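Local atomic coordinates of myosin regulatory light chain (Physarum polycephalum, PDB entry 2BL0), a protein that serves as a regulatory light chain of the motor protein myosin II and binds calcium through an EF-hand. Residues C[85-98]-C[125-137]. Numbering follows the deposited sequence.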
loop_
_atom_site.group_PDB
_atom_site.type_symbol
_atom_site.label_atom_id
_atom_site.label_comp_id
_atom_site.label_asym_id
_atom_site.label_seq_id
_atom_site.Cartn_x
_atom_site.Cartn_y
_atom_site.Cartn_z
ATOM N N PHE C 85 -8.443 -6.572 -3.898
ATOM C CA PHE C 85 -8.429 -7.924 -4.460
ATOM C C PHE C 85 -7.890 -7.910 -5.896
ATOM O O PHE C 85 -7.217 -8.852 -6.308
ATOM C CB PHE C 85 -9.828 -8.554 -4.396
ATOM C CG PHE C 85 -10.201 -9.096 -3.024
ATOM C CD1 PHE C 85 -11.314 -8.613 -2.349
ATOM C CD2 PHE C 85 -9.443 -10.089 -2.416
ATOM C CE1 PHE C 85 -11.665 -9.112 -1.108
ATOM C CE2 PHE C 85 -9.793 -10.599 -1.172
ATOM C CZ PHE C 85 -10.913 -10.113 -0.517
ATOM N N ARG C 86 -8.159 -6.830 -6.638
ATOM C CA ARG C 86 -7.736 -6.704 -8.042
ATOM C C ARG C 86 -6.228 -6.662 -8.202
ATOM O O ARG C 86 -5.692 -6.991 -9.274
ATOM C CB ARG C 86 -8.338 -5.451 -8.690
ATOM N N THR C 87 -5.537 -6.250 -7.148
ATOM C CA THR C 87 -4.086 -6.318 -7.123
ATOM C C THR C 87 -3.623 -7.754 -7.336
ATOM O O THR C 87 -2.652 -7.996 -8.043
ATOM C CB THR C 87 -3.573 -5.781 -5.777
ATOM O OG1 THR C 87 -3.923 -4.398 -5.656
ATOM C CG2 THR C 87 -2.039 -5.804 -5.702
ATOM N N PHE C 88 -4.345 -8.694 -6.729
ATOM C CA PHE C 88 -4.045 -10.121 -6.795
ATOM C C PHE C 88 -4.870 -10.875 -7.842
ATOM O O PHE C 88 -4.799 -12.100 -7.934
ATOM C CB PHE C 88 -4.252 -10.731 -5.416
ATOM C CG PHE C 88 -3.462 -10.038 -4.353
ATOM C CD1 PHE C 88 -4.038 -9.036 -3.576
ATOM C CD2 PHE C 88 -2.127 -10.352 -4.159
ATOM C CE1 PHE C 88 -3.295 -8.376 -2.614
ATOM C CE2 PHE C 88 -1.378 -9.701 -3.193
ATOM C CZ PHE C 88 -1.952 -8.710 -2.425
ATOM N N ASP C 89 -5.631 -10.128 -8.635
ATOM C CA ASP C 89 -6.370 -10.664 -9.765
ATOM C C ASP C 89 -6.485 -9.535 -10.797
ATOM O O ASP C 89 -7.544 -8.909 -10.929
ATOM C CB ASP C 89 -7.737 -11.148 -9.287
ATOM C CG ASP C 89 -8.612 -11.670 -10.408
ATOM O OD1 ASP C 89 -8.089 -12.059 -11.474
ATOM O OD2 ASP C 89 -9.844 -11.723 -10.298
ATOM N N PRO C 90 -5.379 -9.259 -11.499
ATOM C CA PRO C 90 -5.306 -8.126 -12.439
ATOM C C PRO C 90 -6.283 -8.215 -13.617
ATOM O O PRO C 90 -6.773 -7.177 -14.066
ATOM C CB PRO C 90 -3.853 -8.171 -12.939
ATOM C CG PRO C 90 -3.120 -9.005 -11.954
ATOM C CD PRO C 90 -4.105 -9.998 -11.442
ATOM N N GLU C 91 -6.545 -9.423 -14.114
ATOM C CA GLU C 91 -7.650 -9.631 -15.050
ATOM C C GLU C 91 -8.937 -9.692 -14.230
ATOM O O GLU C 91 -8.888 -9.758 -13.001
ATOM C CB GLU C 91 -7.451 -10.910 -15.872
ATOM C CG GLU C 91 -6.129 -10.968 -16.628
ATOM C CD GLU C 91 -6.244 -11.629 -17.998
ATOM O OE1 GLU C 91 -5.628 -11.122 -18.958
ATOM O OE2 GLU C 91 -6.948 -12.658 -18.124
ATOM N N GLY C 92 -10.090 -9.670 -14.888
ATOM C CA GLY C 92 -11.359 -9.621 -14.170
ATOM C C GLY C 92 -11.932 -10.981 -13.794
ATOM O O GLY C 92 -13.152 -11.159 -13.799
ATOM N N THR C 93 -11.065 -11.930 -13.440
ATOM C CA THR C 93 -11.469 -13.326 -13.255
ATOM C C THR C 93 -12.441 -13.499 -12.092
ATOM O O THR C 93 -13.311 -14.375 -12.131
ATOM C CB THR C 93 -10.218 -14.233 -13.055
ATOM O OG1 THR C 93 -9.334 -14.102 -14.176
ATOM C CG2 THR C 93 -10.583 -15.715 -13.093
ATOM N N GLY C 94 -12.300 -12.649 -11.076
ATOM C CA GLY C 94 -12.994 -12.830 -9.817
ATOM C C GLY C 94 -12.404 -13.953 -8.981
ATOM O O GLY C 94 -12.956 -14.281 -7.937
ATOM N N TYR C 95 -11.290 -14.535 -9.426
ATOM C CA TYR C 95 -10.640 -15.632 -8.707
ATOM C C TYR C 95 -9.156 -15.333 -8.474
ATOM O O TYR C 95 -8.492 -14.731 -9.320
ATOM C CB TYR C 95 -10.793 -16.955 -9.474
ATOM C CG TYR C 95 -12.174 -17.581 -9.392
ATOM C CD1 TYR C 95 -13.235 -17.075 -10.137
ATOM C CD2 TYR C 95 -12.417 -18.683 -8.570
ATOM C CE1 TYR C 95 -14.502 -17.644 -10.068
ATOM C CE2 TYR C 95 -13.681 -19.260 -8.492
ATOM C CZ TYR C 95 -14.719 -18.739 -9.246
ATOM O OH TYR C 95 -15.974 -19.307 -9.180
ATOM N N ILE C 96 -8.660 -15.747 -7.307
ATOM C CA ILE C 96 -7.253 -15.621 -6.938
ATOM C C ILE C 96 -6.785 -17.003 -6.465
ATOM O O ILE C 96 -7.457 -17.639 -5.660
ATOM C CB ILE C 96 -7.067 -14.581 -5.792
ATOM C CG1 ILE C 96 -7.553 -13.188 -6.222
ATOM C CG2 ILE C 96 -5.593 -14.541 -5.328
ATOM C CD1 ILE C 96 -7.671 -12.181 -5.087
ATOM N N PRO C 97 -5.648 -17.490 -6.962
ATOM C CA PRO C 97 -5.094 -18.767 -6.479
ATOM C C PRO C 97 -4.768 -18.718 -4.979
ATOM O O PRO C 97 -4.021 -17.751 -4.553
ATOM C CB PRO C 97 -3.788 -18.914 -7.282
ATOM C CG PRO C 97 -3.988 -18.069 -8.481
ATOM C CD PRO C 97 -4.816 -16.896 -8.026
ATOM N N LYS C 98 -5.291 -19.707 -4.218
ATOM C CA LYS C 98 -5.249 -19.666 -2.743
ATOM C C LYS C 98 -3.802 -19.659 -2.191
ATOM O O LYS C 98 -3.567 -19.148 -1.100
ATOM C CB LYS C 98 -6.116 -20.797 -2.128
ATOM C CG LYS C 98 -5.432 -21.777 -1.169
ATOM C CD LYS C 98 -5.883 -21.595 0.271
ATOM C CE LYS C 98 -5.044 -22.424 1.229
ATOM N NZ LYS C 98 -5.274 -23.886 1.072
ATOM N N GLU C 125 -13.327 -20.046 -0.522
ATOM C CA GLU C 125 -12.668 -21.188 -1.203
ATOM C C GLU C 125 -13.650 -22.292 -1.657
ATOM O O GLU C 125 -13.568 -23.440 -1.203
ATOM C CB GLU C 125 -11.572 -21.801 -0.309
ATOM C CG GLU C 125 -10.546 -22.627 -1.095
ATOM C CD GLU C 125 -9.350 -23.125 -0.249
ATOM O OE1 GLU C 125 -9.300 -22.832 0.961
ATOM O OE2 GLU C 125 -8.448 -23.821 -0.797
ATOM N N THR C 126 -14.541 -21.949 -2.587
ATOM C CA THR C 126 -15.610 -22.860 -3.037
ATOM C C THR C 126 -15.069 -24.135 -3.706
ATOM O O THR C 126 -15.598 -25.229 -3.484
ATOM C CB THR C 126 -16.585 -22.130 -4.002
ATOM O OG1 THR C 126 -15.917 -21.799 -5.228
ATOM C CG2 THR C 126 -17.024 -20.767 -3.429
ATOM N N GLU C 127 -14.023 -23.974 -4.521
ATOM C CA GLU C 127 -13.298 -25.097 -5.118
ATOM C C GLU C 127 -12.191 -25.551 -4.145
ATOM O O GLU C 127 -12.313 -25.336 -2.939
ATOM C CB GLU C 127 -12.739 -24.697 -6.492
ATOM C CG GLU C 127 -12.614 -25.845 -7.484
ATOM C CD GLU C 127 -13.901 -26.124 -8.236
ATOM O OE1 GLU C 127 -14.971 -26.206 -7.590
ATOM O OE2 GLU C 127 -13.834 -26.270 -9.476
ATOM N N LYS C 128 -11.121 -26.167 -4.652
ATOM C CA LYS C 128 -10.132 -26.834 -3.799
ATOM C C LYS C 128 -8.909 -25.969 -3.536
ATOM O O LYS C 128 -8.337 -26.027 -2.449
ATOM C CB LYS C 128 -9.706 -28.169 -4.426
ATOM C CG LYS C 128 -10.856 -29.163 -4.627
ATOM C CD LYS C 128 -10.778 -29.902 -5.972
ATOM C CE LYS C 128 -9.866 -31.122 -5.913
ATOM N NZ LYS C 128 -8.449 -30.762 -6.192
ATOM N N GLY C 129 -8.503 -25.178 -4.526
ATOM C CA GLY C 129 -7.385 -24.257 -4.371
ATOM C C GLY C 129 -7.646 -22.884 -4.970
ATOM O O GLY C 129 -6.717 -22.224 -5.444
ATOM N N GLN C 130 -8.905 -22.448 -4.949
ATOM C CA GLN C 130 -9.269 -21.163 -5.533
ATOM C C GLN C 130 -10.249 -20.381 -4.674
ATOM O O GLN C 130 -11.232 -20.922 -4.159
ATOM C CB GLN C 130 -9.852 -21.349 -6.928
ATOM C CG GLN C 130 -8.814 -21.146 -8.035
ATOM C CD GLN C 130 -9.379 -21.367 -9.422
ATOM O OE1 GLN C 130 -8.647 -21.735 -10.338
ATOM N NE2 GLN C 130 -10.679 -21.142 -9.584
ATOM N N ILE C 131 -9.975 -19.088 -4.559
ATOM C CA ILE C 131 -10.779 -18.201 -3.737
ATOM C C ILE C 131 -11.507 -17.223 -4.688
ATOM O O ILE C 131 -10.854 -16.550 -5.565
ATOM C CB ILE C 131 -9.871 -17.505 -2.637
ATOM C CG1 ILE C 131 -9.116 -16.296 -3.168
ATOM C CG2 ILE C 131 -8.886 -18.490 -2.015
ATOM C CD1 ILE C 131 -9.796 -14.999 -2.766
ATOM N N ARG C 132 -12.864 -17.167 -4.541
ATOM C CA ARG C 132 -13.682 -16.294 -5.399
ATOM C C ARG C 132 -13.740 -14.827 -4.949
ATOM O O ARG C 132 -14.222 -13.971 -5.694
ATOM C CB ARG C 132 -15.112 -16.831 -5.521
ATOM C CG ARG C 132 -15.729 -16.551 -6.885
ATOM C CD ARG C 132 -16.797 -15.466 -6.905
ATOM N NE ARG C 132 -17.867 -15.764 -7.856
ATOM C CZ ARG C 132 -18.721 -16.779 -7.742
ATOM N NH1 ARG C 132 -19.659 -16.957 -8.664
ATOM N NH2 ARG C 132 -18.649 -17.617 -6.710
ATOM N N TYR C 133 -13.227 -14.548 -3.757
ATOM C CA TYR C 133 -13.428 -13.290 -3.015
ATOM C C TYR C 133 -14.755 -12.504 -3.080
ATOM O O TYR C 133 -15.025 -11.720 -2.169
ATOM C CB TYR C 133 -12.253 -12.335 -3.253
ATOM C CG TYR C 133 -12.118 -11.773 -4.650
ATOM C CD1 TYR C 133 -12.811 -10.627 -5.031
ATOM C CD2 TYR C 133 -11.243 -12.356 -5.570
ATOM C CE1 TYR C 133 -12.666 -10.084 -6.284
ATOM C CE2 TYR C 133 -11.093 -11.825 -6.833
ATOM C CZ TYR C 133 -11.805 -10.685 -7.187
ATOM O OH TYR C 133 -11.654 -10.146 -8.447
ATOM N N ASP C 134 -15.583 -12.681 -4.112
ATOM C CA ASP C 134 -16.891 -12.022 -4.137
ATOM C C ASP C 134 -17.804 -12.604 -3.080
ATOM O O ASP C 134 -18.688 -11.910 -2.596
ATOM C CB ASP C 134 -17.547 -12.108 -5.517
ATOM C CG ASP C 134 -16.951 -11.123 -6.497
ATOM O OD1 ASP C 134 -16.920 -9.920 -6.152
ATOM O OD2 ASP C 134 -16.477 -11.462 -7.612
ATOM N N ASN C 135 -17.577 -13.858 -2.697
ATOM C CA ASN C 135 -18.338 -14.469 -1.601
ATOM C C ASN C 135 -18.104 -13.715 -0.299
ATOM O O ASN C 135 -19.030 -13.558 0.495
ATOM C CB ASN C 135 -17.970 -15.943 -1.417
ATOM C CG ASN C 135 -18.459 -16.806 -2.564
ATOM O OD1 ASN C 135 -18.520 -16.352 -3.702
ATOM N ND2 ASN C 135 -18.837 -18.047 -2.264
ATOM N N PHE C 136 -16.876 -13.236 -0.092
ATOM C CA PHE C 136 -16.581 -12.403 1.085
ATOM C C PHE C 136 -17.164 -10.993 0.972
ATOM O O PHE C 136 -17.815 -10.504 1.903
ATOM C CB PHE C 136 -15.073 -12.300 1.344
ATOM C CG PHE C 136 -14.724 -11.277 2.399
ATOM C CD1 PHE C 136 -13.960 -10.161 2.090
ATOM C CD2 PHE C 136 -15.200 -11.416 3.695
ATOM C CE1 PHE C 136 -13.646 -9.224 3.064
ATOM C CE2 PHE C 136 -14.903 -10.475 4.668
ATOM C CZ PHE C 136 -14.128 -9.376 4.353
ATOM N N ILE C 137 -16.905 -10.329 -0.152
ATOM C CA ILE C 137 -17.333 -8.943 -0.341
ATOM C C ILE C 137 -18.832 -8.808 -0.207
ATOM O O ILE C 137 -19.324 -7.927 0.496
ATOM C CB ILE C 137 -16.951 -8.429 -1.729
ATOM C CG1 ILE C 137 -15.430 -8.325 -1.890
ATOM C CG2 ILE C 137 -17.577 -7.057 -1.980
ATOM C CD1 ILE C 137 -15.022 -7.922 -3.277
#
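Two flat rings, F85 of helix 78-87 and Y133 just before helix 134-137, form an offset stack, their planes 14° apart and their centroids separated by 4.7 Å. The overlap is reciprocal: Y133 CB sits over the centre of the phenylalanine ring, while F85 CB lies over the face of the tyrosine. Y133 adopts a crowded rotamer, CG between the backbone N and the carbonyl carbon (chi1 68°), which lays its ring flat against F85 and brings the hydroxyl to D89, in the loop that follows helix 78-87. There Y133 OH donates to D89 OD2 at 3.0 Å, meeting the carboxylate on its anti side; D89 OD2 also takes a weak bond from G94 N within its own loop. I96 CD1 packs 3.6 Å from Y133 CD2, and F136 CD1 meets the edge of the F85 ring.

Beyond the rings, I96 and I131 form an antiparallel hydrogen-bonded pair, with I96 N to I131 O at 2.9 Å and I131 N to I96 O at 3.1 Å. Both isoleucines also touch L101 of helix 98-107. Elsewhere R132 CG lies over the Y95 ring, 3.4 Å from Y95 CZ, a CH-pi contact. The salt bridge of K98 NZ with E125 OE2 is long, and K98 CG and CD also touch that carboxylate. Two loops joined by a short antiparallel bridge, each between helices, are the hallmark of a paired EF-hand domain; the observed calcium sits in the other pair, at the loop holding D52 and E63.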